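PDB 5C9F: ApRick protease from Rickettsia conorii, which probably acts as a retropepsin-like aspartic endopeptidase, this chain being the protease-domain part of a longer, probably membrane-associated protein. Local coordinates for residues N73-I78 and K93-L98; I43-E48 and D102-G107; V30-M35 and A50-F55. All coordinates share one frame; numbering follows the deposited sequence.

Contact 1 of 3, residues N73-I78 and K93-L98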
ATOM      1  N   ASN A  73       5.653  -4.948  41.454  1.00 38.89           N
ATOM      2  CA  ASN A  73       6.429  -3.685  41.488  1.00 45.73           C
ATOM      3  C   ASN A  73       5.575  -2.467  41.360  1.00 39.99           C
ATOM      4  O   ASN A  73       4.613  -2.454  40.598  1.00 33.03           O
ATOM      5  CB  ASN A  73       7.507  -3.667  40.415  1.00 45.85           C
ATOM      6  CG  ASN A  73       8.540  -4.797  40.617  1.00 52.43           C
ATOM      7  OD1 ASN A  73       8.853  -5.168  41.746  1.00 57.28           O
ATOM      8  ND2 ASN A  73       9.039  -5.357  39.526  1.00 48.12           N
ATOM      9  N   LYS A  74       5.994  -1.400  42.005  1.00 33.70           N
ATOM     10  CA  LYS A  74       5.293  -0.107  41.876  1.00 38.14           C
ATOM     11  C   LYS A  74       5.718   0.635  40.587  1.00 40.18           C
ATOM     12  O   LYS A  74       6.881   0.589  40.175  1.00 39.77           O
ATOM     13  CB  LYS A  74       5.536   0.763  43.128  1.00 34.93           C
ATOM     14  CG  LYS A  74       4.965   0.153  44.394  1.00 41.75           C
ATOM     15  CD  LYS A  74       3.469   0.004  44.290  1.00 58.11           C
ATOM     16  CE  LYS A  74       2.732   1.302  44.210  1.00 67.08           C
ATOM     17  NZ  LYS A  74       3.091   2.306  45.229  1.00 70.34           N
ATOM     18  N   ALA A  75       4.771   1.328  39.977  1.00 30.19           N
ATOM     19  CA  ALA A  75       5.019   2.162  38.817  1.00 37.12           C
ATOM     20  C   ALA A  75       4.138   3.416  38.739  1.00 37.47           C
ATOM     21  O   ALA A  75       3.016   3.451  39.280  1.00 34.60           O
ATOM     22  CB  ALA A  75       4.900   1.316  37.533  1.00 38.36           C
ATOM     23  N   ALA A  76       4.642   4.437  38.059  1.00 36.83           N
ATOM     24  CA  ALA A  76       3.889   5.658  37.771  1.00 32.85           C
ATOM     25  C   ALA A  76       3.415   5.582  36.341  1.00 35.07           C
ATOM     26  O   ALA A  76       4.219   5.380  35.412  1.00 31.75           O
ATOM     27  CB  ALA A  76       4.754   6.902  37.965  1.00 33.64           C
ATOM     28  N   PRO A  77       2.109   5.748  36.124  1.00 42.17           N
ATOM     29  CA  PRO A  77       1.593   5.772  34.762  1.00 34.72           C
ATOM     30  C   PRO A  77       1.959   7.061  34.064  1.00 37.69           C
ATOM     31  O   PRO A  77       1.992   8.083  34.705  1.00 32.68           O
ATOM     32  CB  PRO A  77       0.064   5.677  34.960  1.00 44.98           C
ATOM     33  CG  PRO A  77      -0.167   6.158  36.340  1.00 44.57           C
ATOM     34  CD  PRO A  77       1.035   5.794  37.133  1.00 37.97           C
ATOM     35  N   ILE A  78       2.261   6.989  32.764  1.00 33.61           N
ATOM     36  CA  ILE A  78       2.555   8.148  31.947  1.00 32.51           C
ATOM     37  C   ILE A  78       1.878   7.972  30.612  1.00 28.76           C
ATOM     38  O   ILE A  78       1.475   6.874  30.249  1.00 36.55           O
ATOM     39  CB  ILE A  78       4.059   8.353  31.748  1.00 35.21           C
ATOM     40  CG1 ILE A  78       4.701   7.080  31.154  1.00 39.35           C
ATOM     41  CG2 ILE A  78       4.746   8.720  33.094  1.00 35.09           C
ATOM     42  CD1 ILE A  78       6.114   7.258  30.703  1.00 49.10           C
ATOM     43  N   LYS A  93       0.282   4.758  26.009  1.00 30.19           N
ATOM     44  CA  LYS A  93       0.340   4.500  27.461  1.00 40.48           C
ATOM     45  C   LYS A  93       1.665   3.886  27.822  1.00 37.22           C
ATOM     46  O   LYS A  93       2.156   2.961  27.153  1.00 35.86           O
ATOM     47  CB  LYS A  93      -0.781   3.517  27.847  1.00 45.90           C
ATOM     48  CG  LYS A  93      -1.479   3.793  29.167  1.00 61.86           C
ATOM     49  CD  LYS A  93      -2.190   2.538  29.700  1.00 78.87           C
ATOM     50  CE  LYS A  93      -2.797   2.757  31.079  1.00 82.47           C
ATOM     51  NZ  LYS A  93      -4.074   3.524  31.019  1.00121.42           N
ATOM     52  N   GLY A  94       2.173   4.293  28.982  1.00 28.14           N
ATOM     53  CA  GLY A  94       3.357   3.665  29.546  1.00 31.01           C
ATOM     54  C   GLY A  94       3.388   3.824  31.029  1.00 28.01           C
ATOM     55  O   GLY A  94       2.461   4.363  31.645  1.00 27.78           O
ATOM     56  N   HIS A  95       4.444   3.331  31.639  1.00 32.30           N
ATOM     57  CA  HIS A  95       4.643   3.547  33.030  1.00 26.32           C
ATOM     58  C   HIS A  95       6.128   3.482  33.304  1.00 29.01           C
ATOM     59  O   HIS A  95       6.896   2.971  32.499  1.00 33.54           O
ATOM     60  CB  HIS A  95       3.939   2.476  33.874  1.00 31.10           C
ATOM     61  CG  HIS A  95       4.477   1.093  33.647  1.00 31.76           C
ATOM     62  ND1 HIS A  95       3.907   0.229  32.751  1.00 34.31           N
ATOM     63  CD2 HIS A  95       5.500   0.407  34.231  1.00 35.78           C
ATOM     64  CE1 HIS A  95       4.552  -0.930  32.780  1.00 29.69           C
ATOM     65  NE2 HIS A  95       5.523  -0.847  33.661  1.00 35.97           N
ATOM     66  N   VAL A  96       6.529   4.083  34.408  1.00 30.39           N
ATOM     67  CA  VAL A  96       7.926   4.002  34.856  1.00 27.85           C
ATOM     68  C   VAL A  96       8.043   3.355  36.212  1.00 34.79           C
ATOM     69  O   VAL A  96       7.342   3.739  37.163  1.00 32.53           O
ATOM     70  CB  VAL A  96       8.687   5.343  34.727  1.00 38.80           C
ATOM     71  CG1 VAL A  96       7.786   6.534  34.706  1.00 49.70           C
ATOM     72  CG2 VAL A  96       9.815   5.449  35.700  1.00 45.98           C
ATOM     73  N   GLY A  97       8.907   2.346  36.275  1.00 31.40           N
ATOM     74  CA  GLY A  97       9.148   1.613  37.487  1.00 40.60           C
ATOM     75  C   GLY A  97      10.144   2.370  38.395  1.00 47.08           C
ATOM     76  O   GLY A  97      10.602   3.465  38.070  1.00 47.82           O
ATOM     77  N   LEU A  98      10.459   1.781  39.540  1.00 41.78           N
ATOM     78  CA  LEU A  98      11.368   2.365  40.552  1.00 47.88           C
ATOM     79  C   LEU A  98      12.774   1.871  40.366  1.00 55.70           C
ATOM     80  O   LEU A  98      13.700   2.380  40.986  1.00 43.57           O
ATOM     81  CB  LEU A  98      10.880   2.054  41.969  1.00 49.54           C
ATOM     82  CG  LEU A  98       9.668   2.854  42.466  1.00 41.74           C
ATOM     83  CD1 LEU A  98       9.218   2.423  43.857  1.00 45.36           C
ATOM     84  CD2 LEU A  98      10.028   4.347  42.460  1.00 49.12           C
TER
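His-95 and Ala-75 meet on one face of an antiparallel strand pair, while Ile-78, Val-96 and Ala-76 pack on the other. The imidazole reaches the alanine obliquely, its CD2 lying 3.5 Å from Ala-75 CB. A chi1 of 63° puts CG of His-95 between its own backbone N and carbonyl carbon, and from there CD2 comes to the alanine methyl. The rotation of the ring is fixed from outside the pair: ND1 is hydrogen-bonded to Asp-42 OD2, and the ring stacks with Tyr-66 of strand 64-68. Pro-77 is the partner of His-95 in a non-hydrogen-bonded pair, its CA 4.1 Å from His-95 CB.

On the opposite face, Ile-78 takes a chi1 of 56°. This rotamer places CG1 over the backbone of Gly-94, 3.5 Å from the carbonyl carbon C of that glycine, and leaves CG2 to meet CG1 of Val-96 at 4.1 Å. The two side chains cross at about a right angle. Leu-60 packs against both Ala-76 and Val-96.

Between the two faces the backbones are joined by two pairs of hydrogen bonds, Ala-76 with Val-96 and Ile-78 with Gly-94. Val-96 N to Ala-76 O is 2.8 Å. Ile-78 N meets Gly-94 O almost in line with its N-H at 2.9 Å, yet from well above the carbonyl plane. Toward the end of the pair, Lys-74 touches Leu-98 through CB and CD1, 4.1 Å apart; its thrice-bent chain then turns away and delivers NZ to the carbonyl oxygen of Tyr-62.

Strands 71-84 and 88-97 thus form a beta hairpin, part of the curled, mixed beta-sheet core expected of a retropepsin-like fold.

Contact 2 of 3, residues I43-E48 and D102-G107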
ATOM      1  N   ILE A  43       3.877   0.273  27.483  1.00 23.95           N
ATOM      2  CA  ILE A  43       5.320   0.481  27.494  1.00 28.50           C
ATOM      3  C   ILE A  43       5.842   0.594  28.901  1.00 37.96           C
ATOM      4  O   ILE A  43       5.220   1.270  29.774  1.00 30.73           O
ATOM      5  CB  ILE A  43       5.684   1.717  26.725  1.00 26.46           C
ATOM      6  CG1 ILE A  43       5.590   1.405  25.236  1.00 33.22           C
ATOM      7  CG2 ILE A  43       7.094   2.208  27.067  1.00 28.36           C
ATOM      8  CD1 ILE A  43       5.707   2.615  24.379  1.00 34.90           C
ATOM      9  N   ALA A  44       6.959  -0.064  29.139  1.00 28.17           N
ATOM     10  CA  ALA A  44       7.655   0.077  30.420  1.00 30.52           C
ATOM     11  C   ALA A  44       8.969   0.822  30.213  1.00 30.63           C
ATOM     12  O   ALA A  44       9.849   0.354  29.518  1.00 29.63           O
ATOM     13  CB  ALA A  44       7.910  -1.300  31.016  1.00 32.01           C
ATOM     14  N   LEU A  45       9.089   2.008  30.776  1.00 30.26           N
ATOM     15  CA  LEU A  45      10.291   2.793  30.607  1.00 30.12           C
ATOM     16  C   LEU A  45      11.218   2.640  31.809  1.00 38.83           C
ATOM     17  O   LEU A  45      10.778   2.710  32.949  1.00 35.84           O
ATOM     18  CB  LEU A  45       9.946   4.281  30.463  1.00 31.28           C
ATOM     19  CG  LEU A  45       9.404   4.945  29.247  1.00 36.44           C
ATOM     20  CD1 LEU A  45       9.410   6.449  29.487  1.00 32.34           C
ATOM     21  CD2 LEU A  45      10.275   4.600  28.042  1.00 39.77           C
ATOM     22  N   THR A  46      12.506   2.544  31.550  1.00 33.62           N
ATOM     23  CA  THR A  46      13.460   2.606  32.628  1.00 46.20           C
ATOM     24  C   THR A  46      13.405   3.984  33.226  1.00 35.09           C
ATOM     25  O   THR A  46      13.036   4.966  32.582  1.00 27.60           O
ATOM     26  CB  THR A  46      14.922   2.331  32.168  1.00 46.95           C
ATOM     27  OG1 THR A  46      15.332   3.350  31.236  1.00 39.04           O
ATOM     28  CG2 THR A  46      15.025   0.975  31.498  1.00 53.30           C
ATOM     29  N   LYS A  47      13.822   4.083  34.476  1.00 33.77           N
ATOM     30  CA  LYS A  47      13.990   5.413  35.085  1.00 37.91           C
ATOM     31  C   LYS A  47      14.903   6.326  34.265  1.00 31.18           C
ATOM     32  O   LYS A  47      14.600   7.562  34.030  1.00 36.35           O
ATOM     33  CB  LYS A  47      14.550   5.274  36.541  1.00 35.11           C
ATOM     34  CG  LYS A  47      13.588   4.636  37.516  1.00 53.52           C
ATOM     35  CD  LYS A  47      14.001   4.932  38.981  1.00 51.40           C
ATOM     36  CE  LYS A  47      15.482   4.592  39.309  1.00 53.32           C
ATOM     37  NZ  LYS A  47      15.723   3.851  40.605  1.00 66.36           N
ATOM     38  N   GLU A  48      16.011   5.795  33.764  1.00 38.80           N
ATOM     39  CA  GLU A  48      16.916   6.631  32.959  1.00 36.23           C
ATOM     40  C   GLU A  48      16.256   7.138  31.641  1.00 39.23           C
ATOM     41  O   GLU A  48      16.425   8.298  31.263  1.00 41.50           O
ATOM     42  CB  GLU A  48      18.203   5.877  32.680  1.00 55.85           C
ATOM     43  CG  GLU A  48      19.137   6.549  31.694  1.00 60.51           C
ATOM     44  CD  GLU A  48      20.407   5.717  31.399  1.00 84.98           C
ATOM     45  OE1 GLU A  48      20.725   5.497  30.213  1.00 87.27           O
ATOM     46  OE2 GLU A  48      21.116   5.283  32.344  1.00 61.78           O
ATOM     47  N   ASP A 102      16.323  -3.106  33.269  1.00 66.99           N
ATOM     48  CA  ASP A 102      17.544  -2.909  32.443  1.00 46.41           C
ATOM     49  C   ASP A 102      17.332  -2.206  31.114  1.00 59.54           C
ATOM     50  O   ASP A 102      18.141  -1.393  30.680  1.00 52.59           O
ATOM     51  CB  ASP A 102      18.202  -4.273  32.144  1.00 79.79           C
ATOM     52  CG  ASP A 102      19.715  -4.174  32.015  1.00 94.35           C
ATOM     53  OD1 ASP A 102      20.359  -3.670  32.957  1.00 83.03           O
ATOM     54  OD2 ASP A 102      20.259  -4.609  30.982  1.00105.19           O
ATOM     55  N   ILE A 103      16.222  -2.501  30.459  1.00 41.33           N
ATOM     56  CA  ILE A 103      15.941  -1.849  29.192  1.00 35.17           C
ATOM     57  C   ILE A 103      14.449  -1.648  29.055  1.00 35.20           C
ATOM     58  O   ILE A 103      13.630  -2.475  29.527  1.00 35.76           O
ATOM     59  CB  ILE A 103      16.497  -2.691  28.021  1.00 54.09           C
ATOM     60  CG1 ILE A 103      16.402  -1.912  26.742  1.00 46.41           C
ATOM     61  CG2 ILE A 103      15.741  -3.989  27.913  1.00 59.46           C
ATOM     62  CD1 ILE A 103      17.269  -2.427  25.633  1.00 56.56           C
ATOM     63  N   SER A 104      14.067  -0.538  28.423  1.00 30.52           N
ATOM     64  CA  SER A 104      12.682  -0.254  28.266  1.00 31.43           C
ATOM     65  C   SER A 104      12.014  -1.295  27.412  1.00 34.82           C
ATOM     66  O   SER A 104      12.661  -1.871  26.524  1.00 36.48           O
ATOM     67  CB  SER A 104      12.506   1.127  27.665  1.00 29.62           C
ATOM     68  OG  SER A 104      12.908   2.073  28.600  1.00 33.37           O
ATOM     69  N   LEU A 105      10.720  -1.507  27.646  1.00 26.42           N
ATOM     70  CA  LEU A 105       9.967  -2.553  27.017  1.00 29.90           C
ATOM     71  C   LEU A 105       8.866  -1.989  26.188  1.00 30.33           C
ATOM     72  O   LEU A 105       8.094  -1.179  26.635  1.00 28.95           O
ATOM     73  CB  LEU A 105       9.344  -3.518  28.063  1.00 36.47           C
ATOM     74  CG  LEU A 105      10.325  -4.185  29.056  1.00 44.02           C
ATOM     75  CD1 LEU A 105       9.582  -5.025  30.083  1.00 43.60           C
ATOM     76  CD2 LEU A 105      11.355  -5.028  28.326  1.00 40.41           C
ATOM     77  N   LEU A 106       8.719  -2.551  25.011  1.00 28.56           N
ATOM     78  CA  LEU A 106       7.598  -2.276  24.164  1.00 22.86           C
ATOM     79  C   LEU A 106       6.722  -3.506  24.205  1.00 32.69           C
ATOM     80  O   LEU A 106       7.163  -4.629  23.913  1.00 32.89           O
ATOM     81  CB  LEU A 106       8.166  -2.113  22.739  1.00 30.30           C
ATOM     82  CG  LEU A 106       7.358  -1.353  21.718  1.00 48.93           C
ATOM     83  CD1 LEU A 106       8.268  -1.103  20.516  1.00 59.70           C
ATOM     84  CD2 LEU A 106       6.186  -2.184  21.313  1.00 62.51           C
ATOM     85  N   GLY A 107       5.451  -3.296  24.466  1.00 30.74           N
ATOM     86  CA  GLY A 107       4.535  -4.425  24.718  1.00 30.03           C
ATOM     87  C   GLY A 107       3.437  -4.506  23.688  1.00 33.49           C
ATOM     88  O   GLY A 107       3.476  -3.801  22.657  1.00 29.35           O
TER
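Strands 43-45 and 104-106 meet through a short antiparallel bridge between Ala-44 and Leu-105, partly buried near the middle of the protease fold. Strand 104-106 is also hydrogen-bonded to Met-35 of the parallel strand 30-36, so it threads between two strands that follow each other in the chain. This topology matches the psi structure of aspartic proteases. Asp-37, which touches Leu-105, belongs to the loop joining those two strands and, by the Asp-Thr-Gly signature of the family, is probably the catalytic aspartate.

The bridge is a hydrogen-bonded pair: Ala-44 N donates to Leu-105 O at 3.0 Å, and Leu-105 N returns the bond to Ala-44 O at 2.8 Å. Both side chains of this pair lie on the same face, with Ala-44 CB 4.0 Å from Leu-105 CB. Ile-43 sets its CG1 and CG2 on one side of the Leu-105 carbonyl oxygen, CG2 at 3.6 Å from that O.

Beyond the bridge, the Ser-104 side chain takes over from the backbone pairing. Thr-46 is the N-cap of helix 47-52, its OG1 bonded to Asp-49 N. The other branch, Thr-46 CG2, lies 3.6 Å from Ile-103 C. Ser-104 has chi1 -68°, swinging its hydroxyl toward the start of the helix. There OG accepts a fairly straight hydrogen bond from Thr-46 N at 3.0 Å and is also hydrogen-bonded to Asp-49 OD2.

Contact 3 of 3, residues V30-M35 and A50-F55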
ATOM      1  N   VAL A  30      13.001  11.771  20.667  1.00 32.27           N
ATOM      2  CA  VAL A  30      14.211  11.213  21.269  1.00 27.95           C
ATOM      3  C   VAL A  30      14.321   9.721  20.957  1.00 34.68           C
ATOM      4  O   VAL A  30      13.401   8.955  21.195  1.00 32.54           O
ATOM      5  CB  VAL A  30      14.178  11.392  22.802  1.00 30.44           C
ATOM      6  CG1 VAL A  30      15.388  10.794  23.490  1.00 33.60           C
ATOM      7  CG2 VAL A  30      14.028  12.872  23.151  1.00 33.74           C
ATOM      8  N   LYS A  31      15.479   9.315  20.490  1.00 29.77           N
ATOM      9  CA  LYS A  31      15.720   7.918  20.195  1.00 33.14           C
ATOM     10  C   LYS A  31      15.763   7.115  21.464  1.00 36.79           C
ATOM     11  O   LYS A  31      16.562   7.426  22.383  1.00 32.14           O
ATOM     12  CB  LYS A  31      17.044   7.723  19.476  1.00 31.04           C
ATOM     13  CG  LYS A  31      17.256   6.315  19.000  1.00 38.33           C
ATOM     14  CD  LYS A  31      18.747   6.154  18.637  1.00 45.11           C
ATOM     15  CE  LYS A  31      19.034   4.877  17.883  1.00 84.21           C
ATOM     16  NZ  LYS A  31      20.492   4.864  17.579  1.00 55.84           N
ATOM     17  N   ILE A  32      14.904   6.088  21.545  1.00 28.29           N
ATOM     18  CA  ILE A  32      14.887   5.193  22.697  1.00 34.10           C
ATOM     19  C   ILE A  32      14.990   3.788  22.152  1.00 39.77           C
ATOM     20  O   ILE A  32      14.320   3.445  21.196  1.00 29.05           O
ATOM     21  CB  ILE A  32      13.565   5.308  23.502  1.00 29.50           C
ATOM     22  CG1 ILE A  32      13.315   6.715  24.051  1.00 32.68           C
ATOM     23  CG2 ILE A  32      13.552   4.314  24.661  1.00 30.88           C
ATOM     24  CD1 ILE A  32      14.250   7.160  25.137  1.00 33.30           C
ATOM     25  N   LYS A  33      15.783   2.955  22.816  1.00 36.00           N
ATOM     26  CA  LYS A  33      15.904   1.556  22.491  1.00 34.62           C
ATOM     27  C   LYS A  33      14.975   0.727  23.347  1.00 36.51           C
ATOM     28  O   LYS A  33      15.009   0.792  24.558  1.00 35.21           O
ATOM     29  CB  LYS A  33      17.339   1.097  22.694  1.00 40.71           C
ATOM     30  CG  LYS A  33      17.573  -0.280  22.087  1.00 54.79           C
ATOM     31  CD  LYS A  33      18.970  -0.771  22.409  1.00 62.85           C
ATOM     32  CE  LYS A  33      19.417  -1.837  21.435  1.00 58.83           C
ATOM     33  NZ  LYS A  33      20.720  -2.421  21.854  1.00 86.98           N
ATOM     34  N   PHE A  34      14.109  -0.037  22.701  1.00 32.17           N
ATOM     35  CA  PHE A  34      13.185  -0.933  23.391  1.00 29.36           C
ATOM     36  C   PHE A  34      13.496  -2.362  23.105  1.00 29.55           C
ATOM     37  O   PHE A  34      13.946  -2.707  21.991  1.00 32.75           O
ATOM     38  CB  PHE A  34      11.761  -0.711  22.883  1.00 26.31           C
ATOM     39  CG  PHE A  34      11.185   0.578  23.291  1.00 27.54           C
ATOM     40  CD1 PHE A  34      10.673   0.732  24.559  1.00 24.07           C
ATOM     41  CD2 PHE A  34      11.196   1.672  22.433  1.00 41.57           C
ATOM     42  CE1 PHE A  34      10.180   1.979  24.975  1.00 30.86           C
ATOM     43  CE2 PHE A  34      10.665   2.902  22.820  1.00 48.33           C
ATOM     44  CZ  PHE A  34      10.160   3.062  24.091  1.00 40.02           C
ATOM     45  N   MET A  35      13.277  -3.208  24.098  1.00 27.38           N
ATOM     46  CA  MET A  35      13.175  -4.629  23.888  1.00 34.07           C
ATOM     47  C   MET A  35      11.703  -4.978  23.672  1.00 30.82           C
ATOM     48  O   MET A  35      10.843  -4.526  24.428  1.00 31.46           O
ATOM     49  CB  MET A  35      13.714  -5.376  25.093  1.00 33.34           C
ATOM     50  CG  MET A  35      13.782  -6.897  24.891  1.00 49.18           C
ATOM     51  SD  MET A  35      14.615  -7.737  26.262  1.00 55.32           S
ATOM     52  CE  MET A  35      13.284  -7.817  27.399  1.00 57.61           C
ATOM     53  N   ALA A  50      13.012   7.559  31.178  1.00 37.86           N
ATOM     54  CA  ALA A  50      12.015   8.534  31.596  1.00 34.38           C
ATOM     55  C   ALA A  50      12.667   9.888  31.818  1.00 32.27           C
ATOM     56  O   ALA A  50      12.146  10.925  31.362  1.00 33.10           O
ATOM     57  CB  ALA A  50      11.324   8.104  32.888  1.00 36.66           C
ATOM     58  N   GLN A  51      13.847   9.881  32.451  1.00 30.72           N
ATOM     59  CA  GLN A  51      14.581  11.139  32.672  1.00 34.89           C
ATOM     60  C   GLN A  51      15.097  11.752  31.349  1.00 32.75           C
ATOM     61  O   GLN A  51      14.971  12.952  31.158  1.00 36.85           O
ATOM     62  CB  GLN A  51      15.742  10.902  33.623  1.00 41.27           C
ATOM     63  CG  GLN A  51      15.262  10.619  35.005  1.00 49.49           C
ATOM     64  CD  GLN A  51      16.368  10.225  35.938  1.00 50.20           C
ATOM     65  OE1 GLN A  51      17.124   9.323  35.658  1.00 45.12           O
ATOM     66  NE2 GLN A  51      16.528  10.981  36.996  1.00 55.94           N
ATOM     67  N   LYS A  52      15.592  10.949  30.424  1.00 34.57           N
ATOM     68  CA  LYS A  52      15.884  11.455  29.052  1.00 46.48           C
ATOM     69  C   LYS A  52      14.697  12.146  28.386  1.00 38.15           C
ATOM     70  O   LYS A  52      14.887  13.079  27.625  1.00 37.00           O
ATOM     71  CB  LYS A  52      16.237  10.358  28.076  1.00 43.12           C
ATOM     72  CG  LYS A  52      17.556   9.666  28.320  1.00 76.96           C
ATOM     73  CD  LYS A  52      17.755   8.655  27.143  1.00 65.66           C
ATOM     74  CE  LYS A  52      18.425   9.354  25.971  1.00 70.26           C
ATOM     75  NZ  LYS A  52      18.144   8.642  24.703  1.00108.20           N
ATOM     76  N   LEU A  53      13.485  11.664  28.686  1.00 34.86           N
ATOM     77  CA  LEU A  53      12.294  12.219  28.089  1.00 35.17           C
ATOM     78  C   LEU A  53      11.750  13.398  28.910  1.00 33.28           C
ATOM     79  O   LEU A  53      10.695  13.961  28.583  1.00 38.15           O
ATOM     80  CB  LEU A  53      11.216  11.143  27.952  1.00 38.41           C
ATOM     81  CG  LEU A  53      11.586  10.061  26.930  1.00 35.97           C
ATOM     82  CD1 LEU A  53      10.544   8.973  26.928  1.00 35.08           C
ATOM     83  CD2 LEU A  53      11.788  10.591  25.507  1.00 33.46           C
ATOM     84  N   GLY A  54      12.477  13.803  29.936  1.00 33.53           N
ATOM     85  CA  GLY A  54      12.136  15.022  30.708  1.00 38.81           C
ATOM     86  C   GLY A  54      11.140  14.765  31.820  1.00 50.98           C
ATOM     87  O   GLY A  54      10.631  15.708  32.379  1.00 41.20           O
ATOM     88  N   PHE A  55      10.856  13.504  32.147  1.00 37.59           N
ATOM     89  CA  PHE A  55      10.003  13.221  33.285  1.00 46.78           C
ATOM     90  C   PHE A  55      10.766  13.493  34.595  1.00 40.69           C
ATOM     91  O   PHE A  55      11.944  13.222  34.704  1.00 46.76           O
ATOM     92  CB  PHE A  55       9.502  11.806  33.240  1.00 32.82           C
ATOM     93  CG  PHE A  55       8.450  11.581  32.216  1.00 32.22           C
ATOM     94  CD1 PHE A  55       7.157  12.024  32.435  1.00 43.84           C
ATOM     95  CD2 PHE A  55       8.752  11.025  31.009  1.00 41.99           C
ATOM     96  CE1 PHE A  55       6.170  11.843  31.491  1.00 38.55           C
ATOM     97  CE2 PHE A  55       7.774  10.835  30.050  1.00 37.12           C
ATOM     98  CZ  PHE A  55       6.481  11.270  30.270  1.00 39.99           C
TER
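The ammonium group of Lys-52, at the surface, lies against aliphatic groups of a beta strand, with NZ 3.7 Å from Val-30 CG1 and 4.2 Å from Ile-32 CD1. A backbone oxygen is also close: Lys-31 O stands 3.1 Å from Lys-52 NZ. CB of the lysine already points toward the strand; the chain starts extended, and a bend at chi3 (87°) sets where NZ ends.

Beside the lysine, Leu-53 makes the apolar part of the contact through a single methyl. Its CD2 sits 3.7 Å from Val-30 CB and about as near to both valine methyls, and it reaches CD1 of Ile-32 at 4.2 Å. Val-30 and Leu-53 cross obliquely. The backbones themselves stay apart, the closest CA atoms, those of Val-30 and Leu-53, being 7.2 Å from each other, and it is the side chains of Lys-52 and Leu-53 that reach across to the strand.

Leu-53 leaves helical geometry as helix 47-52 ends in a Schellman motif. Gly-54, with positive phi, is the C-prime residue; Phe-55 N bonds to Ala-50 O at 3.0 Å and Gly-54 N to Gln-51 O.

The contact therefore packs the C-terminal end of helix 47-52 against the beginning of strand 30-36, while Leu-53 also touches Val-27 of strand 22-27 and Leu-45 of strand 43-45.

How the contacts relate
The three contacts are linked through shared strands and helix 47-52 of the protease domain. Strand 43-45 bridges contacts 1 and 2, whose centres are about 9 Å apart: it pairs in parallel with strand 88-97, where His-95 N lies 2.9 Å from Ile-43 O. Strand 104-106 of contact 2 then pairs with strand 30-36 of contact 3, Ser-104 O lying 2.8 Å from Met-35 N, with centres about 8 Å apart. Helix 47-52 serves contact 2 at its start and contact 3 at its end. Contacts 1 and 3, whose centres are about 13 Å apart, meet through Ile-78 CG2 and Phe-55 CE1 at 3.8 Å. Contact 2 lies beside Asp-37, the probable catalytic residue.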